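Long-range contacts in ATP/GTP-binding site-containing protein A (Brucella abortus, PDB 6NTR), which works in the periplasm to maintain the integrity of the cell envelope and adopts a beta-barrel-like fold: residues Asp78-Asn83 with Arg96-Leu101; Thr70-Asp75 with Gln124-His129; Asp173-Val178 with Thr219-Met224. All coordinates share one frame; numbering follows the deposited sequence.

Contact 1 (Asp78-Asn83 with Arg96-Leu101); sequences DFRFVN and RGDAKL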
loop_
_atom_site.group_PDB
_atom_site.type_symbol
_atom_site.label_atom_id
_atom_site.label_comp_id
_atom_site.label_asym_id
_atom_site.label_seq_id
_atom_site.Cartn_x
_atom_site.Cartn_y
_atom_site.Cartn_z
ATOM N N ASP A 78 0.899 -12.305 -13.509
ATOM C CA ASP A 78 0.268 -13.087 -12.469
ATOM C C ASP A 78 0.455 -12.390 -11.129
ATOM O O ASP A 78 1.400 -11.620 -10.941
ATOM C CB ASP A 78 0.845 -14.491 -12.423
ATOM C CG ASP A 78 0.126 -15.372 -11.432
ATOM O OD1 ASP A 78 -1.123 -15.444 -11.507
ATOM O OD2 ASP A 78 0.804 -15.942 -10.547
ATOM N N PHE A 79 -0.454 -12.673 -10.196
ATOM C CA PHE A 79 -0.463 -11.996 -8.902
ATOM C C PHE A 79 -1.159 -12.907 -7.898
ATOM O O PHE A 79 -2.381 -13.064 -7.958
ATOM C CB PHE A 79 -1.165 -10.643 -9.017
ATOM C CG PHE A 79 -1.107 -9.808 -7.780
ATOM C CD1 PHE A 79 0.095 -9.477 -7.204
ATOM C CD2 PHE A 79 -2.265 -9.310 -7.220
ATOM C CE1 PHE A 79 0.145 -8.687 -6.076
ATOM C CE2 PHE A 79 -2.223 -8.524 -6.097
ATOM C CZ PHE A 79 -1.013 -8.214 -5.523
ATOM N N ARG A 80 -0.387 -13.529 -7.011
ATOM C CA ARG A 80 -0.928 -14.373 -5.952
ATOM C C ARG A 80 -1.053 -13.561 -4.667
ATOM O O ARG A 80 -0.154 -12.792 -4.326
ATOM C CB ARG A 80 -0.038 -15.600 -5.714
ATOM C CG ARG A 80 -0.075 -16.662 -6.819
ATOM C CD ARG A 80 0.685 -17.947 -6.429
ATOM N NE ARG A 80 2.047 -17.989 -6.960
ATOM C CZ ARG A 80 2.378 -18.553 -8.116
ATOM N NH1 ARG A 80 1.445 -19.123 -8.863
ATOM N NH2 ARG A 80 3.641 -18.551 -8.521
ATOM N N PHE A 81 -2.163 -13.745 -3.947
ATOM C CA PHE A 81 -2.449 -12.918 -2.767
ATOM C C PHE A 81 -3.217 -13.631 -1.641
ATOM O O PHE A 81 -4.153 -14.391 -1.906
ATOM C CB PHE A 81 -3.222 -11.649 -3.187
ATOM C CG PHE A 81 -4.519 -11.918 -3.906
ATOM C CD1 PHE A 81 -5.711 -12.040 -3.207
ATOM C CD2 PHE A 81 -4.544 -12.010 -5.282
ATOM C CE1 PHE A 81 -6.887 -12.265 -3.868
ATOM C CE2 PHE A 81 -5.717 -12.244 -5.942
ATOM C CZ PHE A 81 -6.889 -12.370 -5.239
ATOM N N VAL A 82 -2.839 -13.337 -0.382
ATOM C CA VAL A 82 -3.503 -13.834 0.833
ATOM C C VAL A 82 -3.727 -12.674 1.806
ATOM O O VAL A 82 -2.773 -11.987 2.182
ATOM C CB VAL A 82 -2.696 -14.946 1.562
ATOM C CG1 VAL A 82 -3.504 -15.581 2.699
ATOM C CG2 VAL A 82 -2.236 -16.043 0.637
ATOM N N ASN A 83 -4.963 -12.515 2.279
ATOM C CA ASN A 83 -5.305 -11.456 3.224
ATOM C C ASN A 83 -5.893 -12.041 4.491
ATOM O O ASN A 83 -7.034 -12.505 4.476
ATOM C CB ASN A 83 -6.308 -10.472 2.631
ATOM C CG ASN A 83 -5.646 -9.274 2.054
ATOM O OD1 ASN A 83 -4.479 -9.002 2.321
ATOM N ND2 ASN A 83 -6.402 -8.508 1.304
ATOM N N ARG A 96 -8.137 -14.785 -0.073
ATOM C CA ARG A 96 -7.081 -15.546 -0.712
ATOM C C ARG A 96 -7.521 -15.843 -2.128
ATOM O O ARG A 96 -8.629 -16.336 -2.334
ATOM C CB ARG A 96 -6.817 -16.844 0.053
ATOM C CG ARG A 96 -5.557 -17.624 -0.359
ATOM C CD ARG A 96 -5.662 -19.042 0.181
ATOM N NE ARG A 96 -5.642 -19.067 1.633
ATOM C CZ ARG A 96 -4.546 -19.217 2.369
ATOM N NH1 ARG A 96 -3.366 -19.458 1.802
ATOM N NH2 ARG A 96 -4.654 -19.193 3.690
ATOM N N GLY A 97 -6.667 -15.556 -3.099
ATOM C CA GLY A 97 -7.021 -15.891 -4.461
ATOM C C GLY A 97 -5.890 -15.652 -5.433
ATOM O O GLY A 97 -4.721 -15.537 -5.061
ATOM N N ASP A 98 -6.270 -15.610 -6.704
ATOM C CA ASP A 98 -5.337 -15.380 -7.786
ATOM C C ASP A 98 -5.937 -14.434 -8.812
ATOM O O ASP A 98 -7.155 -14.291 -8.923
ATOM C CB ASP A 98 -4.950 -16.680 -8.471
ATOM C CG ASP A 98 -3.732 -16.517 -9.343
ATOM O OD1 ASP A 98 -2.633 -16.356 -8.773
ATOM O OD2 ASP A 98 -3.872 -16.506 -10.590
ATOM N N ALA A 99 -5.056 -13.795 -9.573
ATOM C CA ALA A 99 -5.477 -13.000 -10.714
ATOM C C ALA A 99 -4.421 -13.093 -11.806
ATOM O O ALA A 99 -3.225 -13.213 -11.526
ATOM C CB ALA A 99 -5.710 -11.540 -10.331
ATOM N N LYS A 100 -4.850 -13.041 -13.057
ATOM C CA LYS A 100 -3.916 -13.119 -14.167
ATOM C C LYS A 100 -4.223 -12.081 -15.222
ATOM O O LYS A 100 -5.373 -11.712 -15.419
ATOM C CB LYS A 100 -3.976 -14.503 -14.810
ATOM C CG LYS A 100 -2.882 -14.774 -15.827
ATOM C CD LYS A 100 -3.209 -15.998 -16.665
ATOM C CE LYS A 100 -2.298 -16.129 -17.874
ATOM N NZ LYS A 100 -1.008 -15.414 -17.703
ATOM N N LEU A 101 -3.191 -11.615 -15.904
ATOM C CA LEU A 101 -3.416 -10.664 -16.961
ATOM C C LEU A 101 -3.353 -11.420 -18.275
ATOM O O LEU A 101 -2.285 -11.715 -18.785
ATOM C CB LEU A 101 -2.381 -9.541 -16.937
ATOM C CG LEU A 101 -2.509 -8.426 -15.891
ATOM C CD1 LEU A 101 -1.480 -7.337 -16.112
ATOM C CD2 LEU A 101 -3.906 -7.851 -15.781
#
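F81 lays its ring over the backbone of G97, its partner in an antiparallel hydrogen-bonded pair. The ring sits there because CG stands between the backbone N and the carbonyl carbon (chi1 58°), which swings it across to the other strand. G97 CA lies 4.0 Å from the centroid of the F81 ring, over the face, a CH-pi contact. Glycine suits this place because, with no side chain, its backbone lies directly against the ring. The ring reaches on to A99, with F81 CE2 4.4 Å from A99 CB. The backbones of the pair are joined by G97 N to F81 O at 3.0 Å and by a weak bond from F81 N to G97 O; F79 and A99 form a second such pair.

The face bearing D78, R80, V82, R96, D98 and K100 is mostly charged, with V82 the apolar exception. V82 and R96 run side by side, and V82 CG1 rests 3.8 Å above the centre of the R96 guanidinium, whose NH2 is held in a salt bridge by E94. D78 and D98 cross at about a right angle, D78 OD1 only 3.1 Å from D98 OD2; two acceptors so close would probably raise the pKa of one of them. R80 runs beside D98, its CG 3.2 Å from D98 OD1, then bends at chi3; its guanidinium has at most a long, doubtful charge pairing with D78.

The segments belong to the hairpin of strands 78-87 and 90-102. Strand 62-72 pairs with the first and strand 105-112 with the second, while F79 stacks on F125, just ahead of helix 126-138.

Contact 2 (Thr70-Asp75 with Gln124-His129); sequences TFEDAD and QFPTRH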
loop_
_atom_site.group_PDB
_atom_site.type_symbol
_atom_site.label_atom_id
_atom_site.label_comp_id
_atom_site.label_asym_id
_atom_site.label_seq_id
_atom_site.Cartn_x
_atom_site.Cartn_y
_atom_site.Cartn_z
ATOM N N THR A 70 1.939 -11.452 -0.753
ATOM C CA THR A 70 1.669 -11.506 -2.188
ATOM C C THR A 70 2.894 -11.975 -2.957
ATOM O O THR A 70 4.022 -11.927 -2.464
ATOM C CB THR A 70 1.220 -10.146 -2.771
ATOM O OG1 THR A 70 2.364 -9.294 -2.942
ATOM C CG2 THR A 70 0.188 -9.474 -1.875
ATOM N N PHE A 71 2.648 -12.429 -4.183
ATOM C CA PHE A 71 3.705 -12.689 -5.152
ATOM C C PHE A 71 3.222 -12.208 -6.506
ATOM O O PHE A 71 2.084 -12.487 -6.898
ATOM C CB PHE A 71 4.085 -14.181 -5.223
ATOM C CG PHE A 71 5.216 -14.490 -6.193
ATOM C CD1 PHE A 71 6.539 -14.370 -5.800
ATOM C CD2 PHE A 71 4.953 -14.903 -7.489
ATOM C CE1 PHE A 71 7.566 -14.648 -6.681
ATOM C CE2 PHE A 71 5.980 -15.176 -8.367
ATOM C CZ PHE A 71 7.284 -15.047 -7.964
ATOM N N GLU A 72 4.087 -11.485 -7.209
ATOM C CA GLU A 72 3.817 -10.971 -8.539
ATOM C C GLU A 72 4.885 -11.485 -9.484
ATOM O O GLU A 72 6.069 -11.497 -9.141
ATOM C CB GLU A 72 3.799 -9.432 -8.529
ATOM C CG GLU A 72 3.495 -8.758 -9.850
ATOM C CD GLU A 72 3.505 -7.258 -9.718
ATOM O OE1 GLU A 72 3.090 -6.770 -8.650
ATOM O OE2 GLU A 72 3.975 -6.585 -10.658
ATOM N N ASP A 73 4.467 -11.910 -10.667
ATOM C CA ASP A 73 5.421 -12.556 -11.543
ATOM C C ASP A 73 6.223 -11.551 -12.355
ATOM O O ASP A 73 5.791 -10.426 -12.617
ATOM C CB ASP A 73 4.744 -13.516 -12.496
ATOM C CG ASP A 73 5.678 -14.587 -12.937
ATOM O OD1 ASP A 73 6.688 -14.248 -13.581
ATOM O OD2 ASP A 73 5.428 -15.760 -12.614
ATOM N N ALA A 74 7.402 -12.007 -12.781
ATOM C CA ALA A 74 8.370 -11.156 -13.462
ATOM C C ALA A 74 7.733 -10.374 -14.601
ATOM O O ALA A 74 7.787 -9.141 -14.633
ATOM C CB ALA A 74 9.516 -12.022 -13.976
ATOM N N ASP A 75 7.122 -11.083 -15.550
ATOM C CA ASP A 75 6.404 -10.413 -16.623
ATOM C C ASP A 75 5.311 -9.487 -16.104
ATOM O O ASP A 75 4.863 -8.606 -16.841
ATOM C CB ASP A 75 5.795 -11.443 -17.566
ATOM C CG ASP A 75 5.035 -12.510 -16.834
ATOM O OD1 ASP A 75 5.294 -12.683 -15.633
ATOM O OD2 ASP A 75 4.172 -13.170 -17.445
ATOM N N GLN A 124 -3.164 -3.411 -14.018
ATOM C CA GLN A 124 -1.795 -3.685 -13.616
ATOM C C GLN A 124 -1.772 -4.067 -12.133
ATOM O O GLN A 124 -2.771 -3.964 -11.451
ATOM C CB GLN A 124 -0.839 -2.551 -13.953
ATOM C CG GLN A 124 -1.138 -1.236 -13.282
ATOM C CD GLN A 124 0.013 -0.272 -13.374
ATOM O OE1 GLN A 124 1.090 -0.618 -13.821
ATOM N NE2 GLN A 124 -0.213 0.944 -12.939
ATOM N N PHE A 125 -0.646 -4.560 -11.667
ATOM C CA PHE A 125 -0.535 -4.978 -10.294
ATOM C C PHE A 125 0.421 -4.083 -9.556
ATOM O O PHE A 125 1.127 -3.315 -10.147
ATOM C CB PHE A 125 -0.213 -6.474 -10.173
ATOM C CG PHE A 125 -1.229 -7.367 -10.814
ATOM C CD1 PHE A 125 -2.526 -7.319 -10.446
ATOM C CD2 PHE A 125 -0.874 -8.216 -11.807
ATOM C CE1 PHE A 125 -3.464 -8.116 -11.038
ATOM C CE2 PHE A 125 -1.800 -9.019 -12.404
ATOM C CZ PHE A 125 -3.099 -8.969 -12.023
ATOM N N PRO A 126 0.507 -4.255 -8.239
ATOM C CA PRO A 126 1.267 -3.324 -7.413
ATOM C C PRO A 126 2.716 -3.116 -7.756
ATOM O O PRO A 126 3.137 -1.974 -7.692
ATOM C CB PRO A 126 1.162 -3.947 -6.026
ATOM C CG PRO A 126 -0.154 -4.621 -6.040
ATOM C CD PRO A 126 -0.318 -5.159 -7.425
ATOM N N THR A 127 3.485 -4.137 -8.067
ATOM C CA THR A 127 4.851 -3.837 -8.419
ATOM C C THR A 127 4.968 -3.050 -9.721
ATOM O O THR A 127 5.780 -2.156 -9.809
ATOM C CB THR A 127 5.764 -5.052 -8.393
ATOM O OG1 THR A 127 5.865 -5.504 -7.045
ATOM C CG2 THR A 127 7.134 -4.663 -8.862
ATOM N N ARG A 128 4.176 -3.399 -10.730
ATOM C CA ARG A 128 4.240 -2.693 -11.999
ATOM C C ARG A 128 3.817 -1.250 -11.822
ATOM O O ARG A 128 4.519 -0.349 -12.227
ATOM C CB ARG A 128 3.342 -3.366 -13.020
ATOM C CG ARG A 128 3.863 -3.309 -14.439
ATOM C CD ARG A 128 4.773 -4.488 -14.720
ATOM N NE ARG A 128 4.641 -4.974 -16.083
ATOM C CZ ARG A 128 5.457 -5.855 -16.639
ATOM N NH1 ARG A 128 6.463 -6.358 -15.950
ATOM N NH2 ARG A 128 5.262 -6.233 -17.886
ATOM N N HIS A 129 2.697 -1.049 -11.140
ATOM C CA HIS A 129 2.201 0.277 -10.810
ATOM C C HIS A 129 3.240 1.092 -10.056
ATOM O O HIS A 129 3.417 2.286 -10.317
ATOM C CB HIS A 129 0.931 0.118 -9.989
ATOM C CG HIS A 129 0.208 1.393 -9.696
ATOM N ND1 HIS A 129 0.729 2.383 -8.893
ATOM C CD2 HIS A 129 -1.036 1.807 -10.040
ATOM C CE1 HIS A 129 -0.148 3.366 -8.781
ATOM N NE2 HIS A 129 -1.229 3.039 -9.464
#
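E72 reaches from the end of strand 62-72 to the first turn of helix 126-138 and presents its carboxylate to the backbone N-H groups there. Its chain is fully stretched, with CG anti to the backbone N (chi1 -179°) and the next torsion also straight, which carries the acid across the 7.2 Å between E72 CA and T127 CA. The two oxygens divide the work. E72 OE1 accepts from T127 N at 2.7 Å through its syn lone pair, the N-H...O angle being 153°, while E72 OE2 receives a weak, bent bond from R128 N at 3.2 Å. Glutamate fits this place because it is long enough to arrive from a neighbouring strand and because its negative charge probably interacts favourably with the helix dipole at this N-terminal end.

The T127 side chain slants across the E72 carboxylate, and its CB lies 3.2 Å from E72 OE1 and 3.3 Å from E72 OE2, packed against both oxygens. On another side F125 CB comes to 3.6 Å from E72 OE1. F125 is the N-cap residue; its CB faces the acid while its ring leads away. P126, in the first turn, lacks an N-H to donate, and its CD lies 4.0 Å from E72 OE1.

R128 bends at chi2 and chi3 so that its guanidinium comes up to the turn at A74 and D75, with the D75 carbonyl oxygen over one face of the group. The close approach there is doubtful in the model.

Around this joint, F79 of strand 78-87 packs on E72 and P126, and its ring stacks with that of F125. T127 touches Y44 of strand 43-56, P126 and H129 lean on L148 of strand 143-148, and F125 reaches A99 and L101 of strand 90-102.

Contact 3 (Asp173-Val178 with Thr219-Met224); sequences DDETKV and TRDMTM. Unlike the reference sequence in segment 219-224: M222 (reference Leu). With EDO (1,2-ethanediol), chain G.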
loop_
_atom_site.group_PDB
_atom_site.type_symbol
_atom_site.label_atom_id
_atom_site.label_comp_id
_atom_site.label_asym_id
_atom_site.label_seq_id
_atom_site.Cartn_x
_atom_site.Cartn_y
_atom_site.Cartn_z
ATOM N N ASP A 173 15.765 14.106 8.215
ATOM C CA ASP A 173 14.819 14.092 9.315
ATOM C C ASP A 173 15.073 12.865 10.170
ATOM O O ASP A 173 16.065 12.176 9.988
ATOM C CB ASP A 173 13.371 14.167 8.828
ATOM C CG ASP A 173 12.985 13.008 7.949
ATOM O OD1 ASP A 173 13.882 12.324 7.450
ATOM O OD2 ASP A 173 11.782 12.790 7.748
ATOM N N ASP A 174 14.199 12.609 11.124
ATOM C CA ASP A 174 14.381 11.465 11.984
ATOM C C ASP A 174 14.407 10.188 11.153
ATOM O O ASP A 174 15.170 9.284 11.426
ATOM C CB ASP A 174 13.266 11.399 13.020
ATOM C CG ASP A 174 13.412 12.447 14.095
ATOM O OD1 ASP A 174 14.480 13.069 14.173
ATOM O OD2 ASP A 174 12.459 12.652 14.863
ATOM N N GLU A 175 13.572 10.114 10.136
ATOM C CA GLU A 175 13.520 8.943 9.296
ATOM C C GLU A 175 14.842 8.665 8.601
ATOM O O GLU A 175 15.252 7.522 8.477
ATOM C CB GLU A 175 12.394 9.068 8.284
ATOM C CG GLU A 175 11.014 8.939 8.891
ATOM C CD GLU A 175 9.934 8.871 7.843
ATOM O OE1 GLU A 175 9.999 9.646 6.890
ATOM O OE2 GLU A 175 9.027 8.042 7.952
ATOM N N THR A 176 15.515 9.708 8.146
ATOM C CA THR A 176 16.777 9.535 7.451
ATOM C C THR A 176 17.880 8.911 8.286
ATOM O O THR A 176 18.645 8.110 7.779
ATOM C CB THR A 176 17.330 10.855 6.894
ATOM O OG1 THR A 176 17.485 11.794 7.956
ATOM C CG2 THR A 176 16.420 11.410 5.837
ATOM N N LYS A 177 17.973 9.276 9.557
ATOM C CA LYS A 177 19.047 8.746 10.372
ATOM C C LYS A 177 19.001 7.231 10.466
ATOM O O LYS A 177 20.034 6.588 10.419
ATOM C CB LYS A 177 19.120 9.410 11.754
ATOM C CG LYS A 177 17.804 9.634 12.468
ATOM C CD LYS A 177 18.022 10.393 13.766
ATOM C CE LYS A 177 16.776 10.377 14.636
ATOM N NZ LYS A 177 17.046 10.704 16.063
ATOM N N VAL A 178 17.795 6.702 10.546
ATOM C CA VAL A 178 17.532 5.279 10.643
ATOM C C VAL A 178 17.998 4.474 9.424
ATOM O O VAL A 178 18.490 3.365 9.559
ATOM C CB VAL A 178 16.015 5.095 10.920
ATOM C CG1 VAL A 178 15.439 3.783 10.418
ATOM C CG2 VAL A 178 15.728 5.295 12.390
ATOM N N THR A 219 9.854 3.919 0.709
ATOM C CA THR A 219 8.973 5.036 0.995
ATOM C C THR A 219 9.014 5.315 2.482
ATOM O O THR A 219 9.341 4.440 3.278
ATOM C CB THR A 219 7.524 4.766 0.614
ATOM O OG1 THR A 219 6.947 3.899 1.586
ATOM C CG2 THR A 219 7.441 4.108 -0.702
ATOM N N ARG A 220 8.646 6.533 2.859
ATOM C CA ARG A 220 8.661 6.937 4.257
ATOM C C ARG A 220 7.653 8.054 4.438
ATOM O O ARG A 220 6.918 8.399 3.514
ATOM C CB ARG A 220 10.055 7.371 4.688
ATOM C CG ARG A 220 10.602 8.551 3.926
ATOM C CD ARG A 220 11.977 8.892 4.456
ATOM N NE ARG A 220 12.619 9.992 3.754
ATOM C CZ ARG A 220 12.455 11.272 4.069
ATOM N NH1 ARG A 220 11.657 11.617 5.074
ATOM N NH2 ARG A 220 13.095 12.207 3.383
ATOM N N ASP A 221 7.574 8.610 5.631
ATOM C CA ASP A 221 6.726 9.765 5.894
ATOM C C ASP A 221 5.323 9.586 5.394
ATOM O O ASP A 221 4.776 10.463 4.779
ATOM C CB ASP A 221 7.331 11.032 5.290
ATOM C CG ASP A 221 6.903 12.296 6.003
ATOM O OD1 ASP A 221 5.846 12.323 6.637
ATOM O OD2 ASP A 221 7.635 13.278 5.917
HETATM N N MSE A 222 4.748 8.434 5.628
HETATM C CA MSE A 222 3.416 8.148 5.169
HETATM C C MSE A 222 2.338 8.809 5.927
HETATM O O MSE A 222 2.501 9.120 7.097
HETATM C CB MSE A 222 3.102 6.671 5.276
HETATM C CG MSE A 222 4.281 5.855 5.759
HETATM SE SE MSE A 222 4.345 4.441 4.464
HETATM C CE MSE A 222 2.524 3.801 4.740
ATOM N N THR A 223 1.259 9.111 5.242
ATOM C CA THR A 223 0.086 9.638 5.871
ATOM C C THR A 223 -1.057 8.986 5.140
ATOM O O THR A 223 -1.116 9.029 3.941
ATOM C CB THR A 223 -0.002 11.162 5.759
ATOM O OG1 THR A 223 1.003 11.752 6.573
ATOM C CG2 THR A 223 -1.337 11.639 6.225
HETATM N N MSE A 224 -1.986 8.403 5.870
HETATM C CA MSE A 224 -3.090 7.753 5.235
HETATM C C MSE A 224 -4.356 8.414 5.622
HETATM O O MSE A 224 -4.684 8.428 6.799
HETATM C CB MSE A 224 -3.047 6.292 5.645
HETATM C CG MSE A 224 -1.728 5.766 5.128
HETATM SE SE MSE A 224 -1.001 4.294 6.173
HETATM C CE MSE A 224 -2.217 2.973 5.403
HETATM C C1 EDO G . 8.615 0.919 0.928
HETATM O O1 EDO G . 9.057 1.293 2.240
HETATM C C2 EDO G . 7.102 0.882 0.908
HETATM O O2 EDO G . 6.712 0.623 -0.439
#
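E175 and R220 form the heart of a salt-bridge network, completed by D173, that ties the short helix 174-179 to the corner where strand 219-220 gives way to strand 222-225 in this beta-barrel-like fold. The R220 chain, extended from CG to NE, slants across the E175 side chain and brings its guanidinium to the start of the helix. R220 NH1 gives E175 OE1 a nearly straight bond of 3.2 Å (171°), with the oxygen in the guanidinium plane though the two flat groups stand 82° apart. The same nitrogen meets D173 OD2 at 2.9 Å in a second salt bridge. An arginine suits a buried place between two acids because it can serve both; its NE is taken by the hydroxyl of Y214.

D173 is also the N-cap: its OD1 accepts from T176 N, approached from above the carboxylate plane, and T176 OG1 donates back to D173 O. T176 CG2 lies over one face of the R220 guanidinium, offset toward its rim.

The carboxylate of E175 has a further task, since OE2 also accepts from the backbone N of L235 in strand 229-240. At the corner itself D221 has a positive phi (50°), and its N-H points at the acid: D221 N donates to E175 OE2 at 2.8 Å through the oxygen's syn lone pair.

In the fold
Contacts 1 and 2 are neighbours, with centres about 10 Å apart. Strand 78-87 lies beside strand 62-72, and R80 N comes 2.7 Å from F71 O while D78 O comes 3.1 Å from D73 N, both probable hydrogen bonds; L101 CG also packs 3.6 Å from F125 CE2. In sequence, contact 1 falls between the two segments of contact 2. Contact 3 stands apart, its centre about 30 Å from that of contact 1, across the chain's centre, and about 25 Å from that of contact 2. The 1,2-ethanediol, probably from the crystallisation liquor, is hydrogen-bonded to Y12 and to T219, next to contact 3 but not part of its network.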